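Local coordinates for protein tartrate dehydrogenase/decarboxylase (PDB 3FLK) that oxidises tartrate to oxaloglycolate with NAD+, converts meso-tartrate to D-glycerate and oxidatively decarboxylates D-malate to pyruvate, using a divalent magnesium or manganese ion, at residues Ile25-Ala30 with Asp358-Leu363; Leu37-Asp42 with Leu307-Leu312; Gln66-Asp71 with Arg99-Tyr104; Gly76-Pro81 with Trp91-Lys96. The protein carries 1 engineered substitution. One frame throughout, in Å; residues are numbered along the deposited sequence.

Interaction 1. Residues Ile25-Ala30 with Asp358-Leu363; sequences IRVLEA and DTLARL
Leu-360 of helix 349-361 rests on Val-27 and Ala-30 of helix 17-35, an interface that Ile-356 and Ser-357 extend, and the turn that carries it is braced from its first residue onward. Asp-358 holds Arg-362 one turn further on in a salt bridge that engages both carboxylate oxygens. Arg-362 NE lies 2.9 Å from Asp-358 OD1, but the straighter bond, at 154°, is the one to OD2, which also lies nearly in the guanidinium plane. Thr-359 packs on Val-333 of helix 317-336, and its OG1 is hydrogen-bonded to Ala-355 O within the same helix. Leu-360 then makes the contact with both methyl groups. With CG anti to the backbone N (chi1 -171°), the two methyls divide between residues one turn apart on the other helix. Leu-360 CD1 lies 4.0 Å from Val-27 CG1. Leu-360 CD2 sits 3.8 Å from the backbone oxygen Ala-30 O and 4.3 Å from Ala-30 CB. This joins the first helix of the isocitrate/isopropylmalate dehydrogenase fold to the last, with Met-326 of helix 317-336 touching both Val-27 and Leu-360. The closest pair of CA atoms is that of Ala-361 and Ala-30, 6.7 Å apart. Beyond Arg-362 the chain ends at Leu-363, where Lys-34 NZ of helix 17-35 hydrogen-bonds to both Leu-360 O and Leu-363 O.

Interaction 2. Residues Leu37-Asp42 with Leu307-Leu312; sequences LALEFD and LMLEFL
Asp-42 OD2, hydrogen-bonded to Tyr-70 OH and in a long, weak ion pair with Arg-7 NH2, is the polar far end of a segment whose beginning is wholly apolar where Leu-37 and Leu-39 meet Leu-309. No hydrogen bond crosses between the segments; three leucines do the work. Leu-309 deals with its two partners by dividing its methyls. Its CD1 touches Leu-37 CD1 at 3.8 Å, whereas CD2 lies against the forked tip of Leu-39, 3.9 Å from Leu-39 CD1 and 4.1 Å from Leu-39 CD2. The chi1 of -64°, which sets CG of Leu-309 beside the backbone N, carries this fork out toward the strand. Contact is thus between methyl groups, while the backbones stay well apart, Leu-37 CA being 9.5 Å from Leu-309 CA. Ala-32 of helix 17-35 packs on Leu-37 and Leu-39, Leu-28 of the same helix touches Leu-309, and Leu-37 also packs on helix 317-336. Strand 39-43 lies at the edge of the large mixed sheet, parallel to strand 6-13, and helix 17-35 links the two: a beta-alpha-beta crossover, with helix 299-313 packed beside it in the helical layer of an alpha/beta domain.

Interaction 3. Residues Gln66-Asp71 with Arg99-Tyr104; sequences QLKQYD and REFDQY
Phe-101 sets the outer end of its ring against Leu-67 and Lys-68 from the point where helix 94-100 ends in a Schellman motif. Leu-67 CB lies at the ring edge, near its plane and 4.0 Å from both Phe-101 CE2 and Phe-101 CZ. Lys-68 approaches obliquely instead: its CG is 3.9 Å from Phe-101 CE1, and the chain, bent at chi3 (-89°) and chi4 (-74°), folds back to leave NZ 4.1 Å from that same CE1. Lys-68 is itself exposed, while the phenylalanine it touches is buried. Ile-73 of strand 72-77 touches both Leu-67 and Phe-101. Replacing Phe-101 by an alanine would probably open a gap beside Leu-67 and Ile-73 and leave the aliphatic part of Lys-68 without a surface to fold against.

Each partner is positioned by a turn. Leu-67 opens a type I beta turn closed by the bond from Tyr-70 N to Leu-67 O, 3.1 Å long, which presents Leu-67 and Lys-68 side by side. Behind Phe-101, Asp-102 takes the positive-phi place of the Schellman motif (phi 44°), Gln-103 N reaching back to the carbonyl oxygen of Arg-98, a residue of the oxalate pocket. Asp-102 is held in turn by a salt bridge from its OD2 to Arg-170. Gln-103, centre of an inverse gamma turn, sends its NE2 to the edge of the Phe-101 ring, in the ring plane, and hydrogen-bonds through that nitrogen to Pro-277 O.

Interaction 4. Residues Gly76-Pro81 with Trp91-Lys96; sequences GAVGWP and WGSLLK. Engineered in segment 76-81: Gly-79 (natural residue Asp). With NAI (1,4-dihydronicotinamide adenine dinucleotide), chain F.
Val-78 faces Ser-93 and Leu-94 across a small buried contact at the nicotinamide end of the bound NADH. Its two methyls both settle on the serine hydroxyl, with Ser-93 OG 3.4 Å from Val-78 CG2 and 3.5 Å from Val-78 CG1. A chi1 of 69° tucks CG1 between the backbone N and the carbonyl carbon, and from there it also reaches Leu-94 CB at 4.2 Å. These touches are van der Waals in nature; the polar need of Ser-93 OG is met by a hydrogen bond to Ser-89 O, which probably holds the hydroxyl in place against the valine methyls. The backbone of Val-78 serves the cofactor, its N donating to the carboxamide oxygen O7N of NADH at 2.9 Å with an angle of 156°. Leu-94 meets the other end of that carboxamide, CD2 being only 3.2 Å from the nitrogen N7N of NADH. The two residues border the carboxamide and probably help to limit its rotation; Glu-281 OE1 is also hydrogen-bonded to NADH. Gly-79, an engineered replacement of aspartate, follows with its CA 3.4 Å from the ribose oxygen O3D of NADH, and its N is hydrogen-bonded to Asp-14 OD2. The contact thus lies where strand 72-77 runs out into a cofactor loop and helix 94-100 begins, with Leu-90 of helix 86-91 against Val-78 and with Leu-279 and Glu-281 of strand 278-282 against Leu-94.

Overall arrangement
The four interactions are nested along the chain, 4 inside 3, 3 inside 2 and 2 inside 1, so that interaction 1 closes the longest loop of chain, bringing the first and last helices together. Interactions 1 and 2 have centres 14 Å apart and join directly, Leu-28 of helix 17-35 packing on Phe-41. Interaction 3 is 15 Å from interaction 2, touching it where Leu-312 meets the backbone of Asp-71, and 15 Å from interaction 4, with which it shares helix 94-100. Interactions 1 and 4 are 29 Å apart. Interactions 2 and 4 both reach the large mixed sheet, and the series runs from distant helix packing to the cofactor pocket.

Interaction 1. Residues Ile25-Ala30 with Asp358-Leu363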
# COMPACT_ATOMS: atom_id res chain seq x y z
N ILE A 25 -24.95 -18.77 1.23
CA ILE A 25 -26.32 -19.09 1.66
C ILE A 25 -26.46 -20.58 2.00
O ILE A 25 -27.09 -20.93 3.00
CB ILE A 25 -27.36 -18.64 0.60
CG1 ILE A 25 -27.38 -17.10 0.52
CG2 ILE A 25 -28.76 -19.17 0.94
CD1 ILE A 25 -28.03 -16.55 -0.74
N ARG A 26 -25.86 -21.44 1.17
CA ARG A 26 -25.86 -22.89 1.40
C ARG A 26 -25.35 -23.24 2.80
O ARG A 26 -26.02 -23.96 3.54
CB ARG A 26 -25.01 -23.58 0.33
CG ARG A 26 -25.02 -25.10 0.36
CD ARG A 26 -24.03 -25.63 -0.66
NE ARG A 26 -24.31 -27.01 -1.06
CZ ARG A 26 -23.85 -27.57 -2.17
NH1 ARG A 26 -23.08 -26.88 -3.01
NH2 ARG A 26 -24.15 -28.83 -2.45
N VAL A 27 -24.18 -22.72 3.15
CA VAL A 27 -23.56 -22.99 4.45
C VAL A 27 -24.35 -22.37 5.61
O VAL A 27 -24.47 -22.97 6.68
CB VAL A 27 -22.08 -22.53 4.50
CG1 VAL A 27 -21.44 -22.84 5.85
CG2 VAL A 27 -21.28 -23.19 3.37
N LEU A 28 -24.89 -21.17 5.38
CA LEU A 28 -25.74 -20.49 6.37
C LEU A 28 -27.02 -21.28 6.67
O LEU A 28 -27.44 -21.38 7.82
CB LEU A 28 -26.09 -19.07 5.93
CG LEU A 28 -25.01 -17.99 6.00
CD1 LEU A 28 -25.49 -16.73 5.29
CD2 LEU A 28 -24.62 -17.67 7.43
N GLU A 29 -27.63 -21.83 5.62
CA GLU A 29 -28.83 -22.65 5.76
C GLU A 29 -28.54 -23.96 6.50
O GLU A 29 -29.37 -24.43 7.27
CB GLU A 29 -29.49 -22.90 4.40
CG GLU A 29 -30.27 -21.70 3.86
CD GLU A 29 -30.76 -21.87 2.42
OE1 GLU A 29 -30.17 -22.67 1.66
OE2 GLU A 29 -31.75 -21.20 2.06
N ALA A 30 -27.36 -24.52 6.27
CA ALA A 30 -26.90 -25.70 7.00
C ALA A 30 -26.64 -25.37 8.47
O ALA A 30 -26.95 -26.17 9.36
CB ALA A 30 -25.65 -26.29 6.36
N ASP A 358 -21.21 -29.90 4.22
CA ASP A 358 -21.23 -31.28 4.70
C ASP A 358 -20.42 -31.47 5.98
O ASP A 358 -20.87 -32.15 6.91
CB ASP A 358 -20.71 -32.25 3.63
CG ASP A 358 -20.77 -33.70 4.08
OD1 ASP A 358 -21.84 -34.13 4.57
OD2 ASP A 358 -19.76 -34.41 3.94
N THR A 359 -19.23 -30.88 6.03
CA THR A 359 -18.37 -30.92 7.21
C THR A 359 -19.09 -30.31 8.42
O THR A 359 -19.04 -30.87 9.52
CB THR A 359 -17.03 -30.19 6.95
OG1 THR A 359 -16.36 -30.82 5.85
CG2 THR A 359 -16.12 -30.25 8.18
N LEU A 360 -19.76 -29.19 8.20
CA LEU A 360 -20.51 -28.51 9.26
C LEU A 360 -21.62 -29.40 9.82
O LEU A 360 -21.78 -29.51 11.04
CB LEU A 360 -21.09 -27.19 8.74
CG LEU A 360 -21.74 -26.22 9.74
CD1 LEU A 360 -21.54 -24.80 9.28
CD2 LEU A 360 -23.22 -26.51 9.91
N ALA A 361 -22.38 -30.03 8.93
CA ALA A 361 -23.48 -30.92 9.34
C ALA A 361 -22.98 -32.13 10.13
O ALA A 361 -23.71 -32.67 10.97
CB ALA A 361 -24.29 -31.35 8.13
N ARG A 362 -21.75 -32.55 9.87
CA ARG A 362 -21.16 -33.73 10.51
C ARG A 362 -20.40 -33.43 11.81
O ARG A 362 -19.91 -34.35 12.46
CB ARG A 362 -20.26 -34.48 9.52
CG ARG A 362 -21.01 -35.05 8.32
CD ARG A 362 -20.11 -35.85 7.40
NE ARG A 362 -20.84 -36.34 6.23
CZ ARG A 362 -21.61 -37.44 6.21
NH1 ARG A 362 -21.75 -38.18 7.30
NH2 ARG A 362 -22.23 -37.79 5.09
N LEU A 363 -20.32 -32.15 12.18
CA LEU A 363 -19.65 -31.75 13.42
C LEU A 363 -20.43 -32.19 14.65
O LEU A 363 -21.66 -32.11 14.67
CB LEU A 363 -19.42 -30.23 13.46
CG LEU A 363 -18.41 -29.59 12.51
CD1 LEU A 363 -18.52 -28.07 12.56
CD2 LEU A 363 -16.98 -30.03 12.82

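Interaction 2. Residues Leu37-Asp42 with Leu307-Leu312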
# COMPACT_ATOMS: atom_id res chain seq x y z
N LEU A 37 -31.63 -21.85 14.01
CA LEU A 37 -31.75 -20.43 13.72
C LEU A 37 -32.88 -20.19 12.74
O LEU A 37 -33.12 -21.01 11.85
CB LEU A 37 -30.44 -19.87 13.14
CG LEU A 37 -29.08 -20.28 13.70
CD1 LEU A 37 -27.96 -19.70 12.85
CD2 LEU A 37 -28.90 -19.88 15.16
N ALA A 38 -33.56 -19.06 12.89
CA ALA A 38 -34.59 -18.66 11.94
C ALA A 38 -34.06 -17.55 11.05
O ALA A 38 -33.91 -16.41 11.48
CB ALA A 38 -35.86 -18.23 12.66
N LEU A 39 -33.74 -17.92 9.80
CA LEU A 39 -33.22 -16.98 8.82
C LEU A 39 -34.09 -16.97 7.57
O LEU A 39 -34.54 -18.03 7.11
CB LEU A 39 -31.78 -17.32 8.44
CG LEU A 39 -30.70 -17.41 9.53
CD1 LEU A 39 -29.39 -17.88 8.92
CD2 LEU A 39 -30.49 -16.08 10.26
N GLU A 40 -34.34 -15.78 7.03
CA GLU A 40 -35.11 -15.64 5.80
C GLU A 40 -34.34 -14.79 4.80
O GLU A 40 -33.98 -13.65 5.10
CB GLU A 40 -36.49 -15.03 6.09
CG GLU A 40 -37.46 -15.11 4.92
CD GLU A 40 -38.87 -14.65 5.27
OE1 GLU A 40 -39.04 -13.87 6.24
OE2 GLU A 40 -39.82 -15.06 4.56
N PHE A 41 -34.08 -15.36 3.63
CA PHE A 41 -33.31 -14.69 2.59
C PHE A 41 -34.20 -14.18 1.46
O PHE A 41 -35.05 -14.91 0.94
CB PHE A 41 -32.24 -15.63 2.02
CG PHE A 41 -31.20 -16.05 3.02
CD1 PHE A 41 -30.02 -15.32 3.16
CD2 PHE A 41 -31.38 -17.17 3.82
CE1 PHE A 41 -29.05 -15.70 4.08
CE2 PHE A 41 -30.42 -17.56 4.74
CZ PHE A 41 -29.25 -16.83 4.88
N ASP A 42 -34.00 -12.92 1.09
CA ASP A 42 -34.60 -12.35 -0.11
C ASP A 42 -33.48 -11.85 -1.02
O ASP A 42 -32.57 -11.15 -0.58
CB ASP A 42 -35.55 -11.20 0.24
CG ASP A 42 -36.88 -11.69 0.79
OD1 ASP A 42 -37.40 -12.72 0.31
OD2 ASP A 42 -37.43 -11.02 1.70
N LEU A 307 -19.54 -14.13 10.26
CA LEU A 307 -19.45 -12.83 10.93
C LEU A 307 -20.82 -12.18 11.10
O LEU A 307 -21.10 -11.56 12.12
CB LEU A 307 -18.51 -11.88 10.18
CG LEU A 307 -17.02 -12.25 10.06
CD1 LEU A 307 -16.28 -11.19 9.26
CD2 LEU A 307 -16.38 -12.45 11.43
N MSE A 308 -21.66 -12.34 10.08
CA MSE A 308 -23.03 -11.83 10.08
C MSE A 308 -23.87 -12.44 11.20
O MSE A 308 -24.60 -11.73 11.90
CB MSE A 308 -23.69 -12.06 8.72
CG MSE A 308 -25.10 -11.52 8.60
SE MSE A 308 -25.72 -11.50 6.76
CE MSE A 308 -27.49 -10.80 7.05
N LEU A 309 -23.75 -13.76 11.38
CA LEU A 309 -24.49 -14.47 12.43
C LEU A 309 -23.99 -14.07 13.81
O LEU A 309 -24.79 -13.90 14.73
CB LEU A 309 -24.39 -15.99 12.24
CG LEU A 309 -25.02 -16.60 10.98
CD1 LEU A 309 -24.95 -18.12 11.05
CD2 LEU A 309 -26.47 -16.14 10.78
N GLU A 310 -22.68 -13.93 13.95
CA GLU A 310 -22.06 -13.48 15.19
C GLU A 310 -22.59 -12.10 15.59
O GLU A 310 -22.92 -11.87 16.76
CB GLU A 310 -20.53 -13.47 15.04
CG GLU A 310 -19.77 -13.29 16.35
CD GLU A 310 -18.26 -13.34 16.17
OE1 GLU A 310 -17.74 -12.66 15.26
OE2 GLU A 310 -17.58 -14.05 16.94
N PHE A 311 -22.69 -11.20 14.61
CA PHE A 311 -23.17 -9.83 14.85
C PHE A 311 -24.67 -9.75 15.14
O PHE A 311 -25.10 -8.99 16.01
CB PHE A 311 -22.80 -8.91 13.69
CG PHE A 311 -23.10 -7.46 13.94
CD1 PHE A 311 -22.31 -6.71 14.81
CD2 PHE A 311 -24.18 -6.83 13.32
CE1 PHE A 311 -22.59 -5.37 15.06
CE2 PHE A 311 -24.47 -5.49 13.56
CZ PHE A 311 -23.67 -4.76 14.43
N LEU A 312 -25.46 -10.53 14.40
CA LEU A 312 -26.91 -10.57 14.59
C LEU A 312 -27.32 -11.26 15.89
O LEU A 312 -28.35 -10.91 16.49
CB LEU A 312 -27.61 -11.25 13.41
CG LEU A 312 -27.74 -10.50 12.08
CD1 LEU A 312 -28.36 -11.41 11.03
CD2 LEU A 312 -28.56 -9.22 12.23

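Interaction 3. Residues Gln66-Asp71 with Arg99-Tyr104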
# COMPACT_ATOMS: atom_id res chain seq x y z
N GLN A 66 -36.32 0.03 0.91
CA GLN A 66 -36.44 -1.42 0.79
C GLN A 66 -35.53 -2.18 1.75
O GLN A 66 -35.96 -3.14 2.39
CB GLN A 66 -36.18 -1.87 -0.65
CG GLN A 66 -37.21 -1.37 -1.66
CD GLN A 66 -37.02 -1.97 -3.04
OE1 GLN A 66 -36.97 -3.19 -3.20
NE2 GLN A 66 -36.93 -1.11 -4.05
N LEU A 67 -34.27 -1.75 1.85
CA LEU A 67 -33.28 -2.47 2.64
C LEU A 67 -33.38 -2.24 4.15
O LEU A 67 -32.89 -3.06 4.93
CB LEU A 67 -31.86 -2.17 2.14
CG LEU A 67 -31.50 -2.64 0.73
CD1 LEU A 67 -30.04 -2.35 0.46
CD2 LEU A 67 -31.79 -4.12 0.51
N LYS A 68 -34.02 -1.14 4.55
CA LYS A 68 -34.24 -0.87 5.98
C LYS A 68 -35.22 -1.85 6.63
O LYS A 68 -35.28 -1.95 7.86
CB LYS A 68 -34.70 0.58 6.20
CG LYS A 68 -33.55 1.57 6.37
CD LYS A 68 -34.00 2.84 7.08
CE LYS A 68 -34.50 3.90 6.10
NZ LYS A 68 -33.38 4.54 5.34
N GLN A 69 -35.96 -2.58 5.80
CA GLN A 69 -36.88 -3.62 6.27
C GLN A 69 -36.15 -4.92 6.61
O GLN A 69 -36.77 -5.89 7.08
CB GLN A 69 -37.98 -3.89 5.23
CG GLN A 69 -38.61 -2.64 4.59
CD GLN A 69 -39.04 -1.59 5.61
OE1 GLN A 69 -38.57 -0.45 5.56
NE2 GLN A 69 -39.91 -1.98 6.53
N TYR A 70 -34.84 -4.94 6.38
CA TYR A 70 -34.02 -6.13 6.61
C TYR A 70 -33.05 -5.94 7.77
O TYR A 70 -32.64 -4.82 8.08
CB TYR A 70 -33.28 -6.53 5.33
CG TYR A 70 -34.21 -7.01 4.24
CD1 TYR A 70 -34.47 -8.37 4.08
CD2 TYR A 70 -34.83 -6.11 3.38
CE1 TYR A 70 -35.33 -8.82 3.09
CE2 TYR A 70 -35.70 -6.55 2.39
CZ TYR A 70 -35.94 -7.91 2.25
OH TYR A 70 -36.79 -8.35 1.27
N ASP A 71 -32.70 -7.05 8.42
CA ASP A 71 -31.82 -7.04 9.58
C ASP A 71 -30.35 -6.89 9.21
O ASP A 71 -29.57 -6.31 9.97
CB ASP A 71 -32.04 -8.30 10.42
CG ASP A 71 -33.43 -8.34 11.05
OD1 ASP A 71 -33.69 -7.55 11.98
OD2 ASP A 71 -34.26 -9.17 10.61
N ARG A 99 -22.16 4.52 3.39
CA ARG A 99 -22.26 5.89 3.88
C ARG A 99 -23.65 6.25 4.40
O ARG A 99 -23.78 6.84 5.48
CB ARG A 99 -21.75 6.88 2.83
CG ARG A 99 -20.27 6.66 2.55
CD ARG A 99 -19.66 7.62 1.55
NE ARG A 99 -18.22 7.36 1.47
CZ ARG A 99 -17.30 8.24 1.09
NH1 ARG A 99 -17.64 9.47 0.74
NH2 ARG A 99 -16.03 7.87 1.08
N GLU A 100 -24.68 5.88 3.65
CA GLU A 100 -26.05 6.21 4.06
C GLU A 100 -26.59 5.35 5.20
O GLU A 100 -27.48 5.78 5.93
CB GLU A 100 -27.00 6.21 2.86
CG GLU A 100 -26.82 7.45 1.99
CD GLU A 100 -27.69 7.47 0.75
OE1 GLU A 100 -28.91 7.20 0.87
OE2 GLU A 100 -27.16 7.76 -0.34
N PHE A 101 -26.04 4.15 5.37
CA PHE A 101 -26.36 3.32 6.53
C PHE A 101 -25.32 3.48 7.63
O PHE A 101 -25.31 2.71 8.60
CB PHE A 101 -26.53 1.84 6.14
CG PHE A 101 -27.80 1.56 5.37
CD1 PHE A 101 -28.88 2.43 5.42
CD2 PHE A 101 -27.91 0.41 4.59
CE1 PHE A 101 -30.05 2.18 4.71
CE2 PHE A 101 -29.08 0.14 3.88
CZ PHE A 101 -30.15 1.02 3.94
N ASP A 102 -24.45 4.48 7.47
CA ASP A 102 -23.42 4.84 8.45
C ASP A 102 -22.68 3.62 9.01
O ASP A 102 -22.55 3.45 10.23
CB ASP A 102 -24.01 5.70 9.58
CG ASP A 102 -22.98 6.64 10.19
OD1 ASP A 102 -22.12 7.17 9.45
OD2 ASP A 102 -23.04 6.86 11.42
N GLN A 103 -22.20 2.78 8.10
CA GLN A 103 -21.46 1.57 8.45
C GLN A 103 -19.98 1.93 8.60
O GLN A 103 -19.14 1.50 7.81
CB GLN A 103 -21.66 0.50 7.37
CG GLN A 103 -23.12 0.04 7.23
CD GLN A 103 -23.39 -0.76 5.95
OE1 GLN A 103 -22.56 -0.85 5.05
NE2 GLN A 103 -24.58 -1.34 5.88
N TYR A 104 -19.67 2.73 9.63
CA TYR A 104 -18.35 3.38 9.72
C TYR A 104 -17.18 2.45 10.07
O TYR A 104 -16.02 2.80 9.81
CB TYR A 104 -18.39 4.61 10.63
CG TYR A 104 -18.70 4.34 12.09
CD1 TYR A 104 -17.68 4.06 13.00
CD2 TYR A 104 -20.01 4.41 12.57
CE1 TYR A 104 -17.96 3.82 14.34
CE2 TYR A 104 -20.30 4.18 13.92
CZ TYR A 104 -19.26 3.88 14.79
OH TYR A 104 -19.52 3.65 16.12

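Interaction 4. Residues Gly76-Pro81 with Trp91-Lys96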
# COMPACT_ATOMS: atom_id res chain seq x y z
N GLY A 76 -22.37 -9.68 -2.42
CA GLY A 76 -21.34 -10.36 -3.19
C GLY A 76 -20.22 -9.41 -3.59
O GLY A 76 -19.24 -9.26 -2.86
N ALA A 77 -20.38 -8.77 -4.75
CA ALA A 77 -19.40 -7.83 -5.27
C ALA A 77 -20.00 -7.00 -6.39
O ALA A 77 -20.95 -7.43 -7.04
CB ALA A 77 -18.16 -8.56 -5.76
N VAL A 78 -19.43 -5.82 -6.63
CA VAL A 78 -19.93 -4.94 -7.68
C VAL A 78 -18.81 -4.43 -8.59
O VAL A 78 -17.74 -4.03 -8.12
CB VAL A 78 -20.77 -3.77 -7.09
CG1 VAL A 78 -19.89 -2.78 -6.31
CG2 VAL A 78 -21.54 -3.06 -8.19
N GLY A 79 -19.06 -4.46 -9.89
CA GLY A 79 -18.12 -3.92 -10.86
C GLY A 79 -18.02 -4.78 -12.10
O GLY A 79 -17.90 -6.00 -12.02
N TRP A 80 -18.09 -4.12 -13.25
CA TRP A 80 -17.88 -4.77 -14.54
C TRP A 80 -17.34 -3.71 -15.50
O TRP A 80 -18.11 -3.14 -16.27
CB TRP A 80 -19.17 -5.41 -15.06
CG TRP A 80 -18.90 -6.48 -16.08
CD1 TRP A 80 -19.01 -6.36 -17.44
CD2 TRP A 80 -18.46 -7.82 -15.83
NE1 TRP A 80 -18.66 -7.54 -18.05
CE2 TRP A 80 -18.33 -8.46 -17.08
CE3 TRP A 80 -18.17 -8.54 -14.67
CZ2 TRP A 80 -17.92 -9.79 -17.21
CZ3 TRP A 80 -17.76 -9.87 -14.79
CH2 TRP A 80 -17.64 -10.48 -16.05
N PRO A 81 -16.02 -3.44 -15.43
CA PRO A 81 -15.41 -2.32 -16.16
C PRO A 81 -15.55 -2.39 -17.69
O PRO A 81 -15.45 -1.36 -18.35
CB PRO A 81 -13.93 -2.39 -15.74
CG PRO A 81 -13.73 -3.76 -15.23
CD PRO A 81 -15.03 -4.17 -14.62
N TRP A 91 -19.64 3.78 -6.53
CA TRP A 91 -20.29 4.94 -5.91
C TRP A 91 -21.81 4.91 -6.02
O TRP A 91 -22.51 5.50 -5.20
CB TRP A 91 -19.73 6.25 -6.48
CG TRP A 91 -18.38 6.59 -5.92
CD1 TRP A 91 -17.17 6.17 -6.40
CD2 TRP A 91 -18.11 7.40 -4.78
NE1 TRP A 91 -16.16 6.68 -5.61
CE2 TRP A 91 -16.71 7.44 -4.61
CE3 TRP A 91 -18.92 8.09 -3.87
CZ2 TRP A 91 -16.10 8.14 -3.58
CZ3 TRP A 91 -18.31 8.80 -2.84
CH2 TRP A 91 -16.91 8.82 -2.70
N GLY A 92 -22.31 4.21 -7.04
CA GLY A 92 -23.75 4.08 -7.24
C GLY A 92 -24.40 2.96 -6.46
O GLY A 92 -25.63 2.82 -6.48
N SER A 93 -23.59 2.16 -5.76
CA SER A 93 -24.12 1.01 -5.02
C SER A 93 -23.50 0.83 -3.63
O SER A 93 -24.06 1.31 -2.64
CB SER A 93 -23.99 -0.27 -5.86
OG SER A 93 -22.64 -0.56 -6.16
N LEU A 94 -22.36 0.14 -3.55
CA LEU A 94 -21.76 -0.24 -2.27
C LEU A 94 -21.40 0.95 -1.38
O LEU A 94 -21.63 0.92 -0.17
CB LEU A 94 -20.54 -1.16 -2.48
CG LEU A 94 -19.72 -1.59 -1.26
CD1 LEU A 94 -20.54 -2.38 -0.23
CD2 LEU A 94 -18.52 -2.40 -1.70
N LEU A 95 -20.83 1.99 -1.98
CA LEU A 95 -20.46 3.18 -1.23
C LEU A 95 -21.67 3.93 -0.66
O LEU A 95 -21.58 4.54 0.40
CB LEU A 95 -19.54 4.10 -2.05
CG LEU A 95 -18.03 3.99 -1.81
CD1 LEU A 95 -17.53 2.57 -1.51
CD2 LEU A 95 -17.23 4.58 -2.96
N LYS A 96 -22.80 3.86 -1.36
CA LYS A 96 -24.07 4.38 -0.84
C LYS A 96 -24.55 3.58 0.38
O LYS A 96 -25.03 4.16 1.35
CB LYS A 96 -25.14 4.43 -1.92
CG LYS A 96 -24.99 5.60 -2.89
CD LYS A 96 -26.18 5.71 -3.84
CE LYS A 96 -26.05 6.94 -4.72
NZ LYS A 96 -27.13 7.01 -5.75
PA NAI F . -10.77 -8.42 -7.59
O1A NAI F . -10.76 -8.66 -6.13
O2A NAI F . -12.11 -8.64 -8.17
O5B NAI F . -9.72 -9.40 -8.30
C5B NAI F . -8.33 -9.29 -8.09
C4B NAI F . -7.65 -10.62 -8.41
O4B NAI F . -7.94 -11.56 -7.39
C3B NAI F . -8.15 -11.22 -9.72
O3B NAI F . -7.05 -11.78 -10.40
C2B NAI F . -9.12 -12.30 -9.29
O2B NAI F . -9.15 -13.39 -10.18
C1B NAI F . -8.62 -12.69 -7.91
N9A NAI F . -9.74 -13.07 -7.02
C8A NAI F . -10.64 -12.22 -6.42
N7A NAI F . -11.50 -12.97 -5.69
C5A NAI F . -11.16 -14.27 -5.82
C6A NAI F . -11.71 -15.44 -5.29
N6A NAI F . -12.76 -15.38 -4.48
N1A NAI F . -11.13 -16.65 -5.61
C2A NAI F . -10.04 -16.71 -6.44
N3A NAI F . -9.50 -15.55 -6.95
C4A NAI F . -10.06 -14.35 -6.65
O3 NAI F . -10.24 -6.91 -7.81
PN NAI F . -9.94 -6.15 -9.21
O1N NAI F . -9.57 -7.11 -10.27
O2N NAI F . -8.98 -5.07 -8.88
O5D NAI F . -11.35 -5.47 -9.56
C5D NAI F . -12.34 -6.14 -10.31
C4D NAI F . -13.68 -5.41 -10.17
O4D NAI F . -14.19 -5.57 -8.86
C3D NAI F . -13.58 -3.91 -10.41
O3D NAI F . -14.74 -3.52 -11.11
C2D NAI F . -13.60 -3.31 -9.02
O2D NAI F . -14.16 -2.02 -8.99
C1D NAI F . -14.47 -4.31 -8.27
N1N NAI F . -14.25 -4.39 -6.81
C2N NAI F . -15.36 -4.35 -6.01
C3N NAI F . -15.24 -4.45 -4.63
C7N NAI F . -16.47 -4.67 -3.81
O7N NAI F . -17.71 -4.88 -4.45
N7N NAI F . -16.37 -4.68 -2.48
C4N NAI F . -13.97 -4.59 -4.07
C5N NAI F . -12.84 -4.63 -4.89
C6N NAI F . -12.99 -4.54 -6.27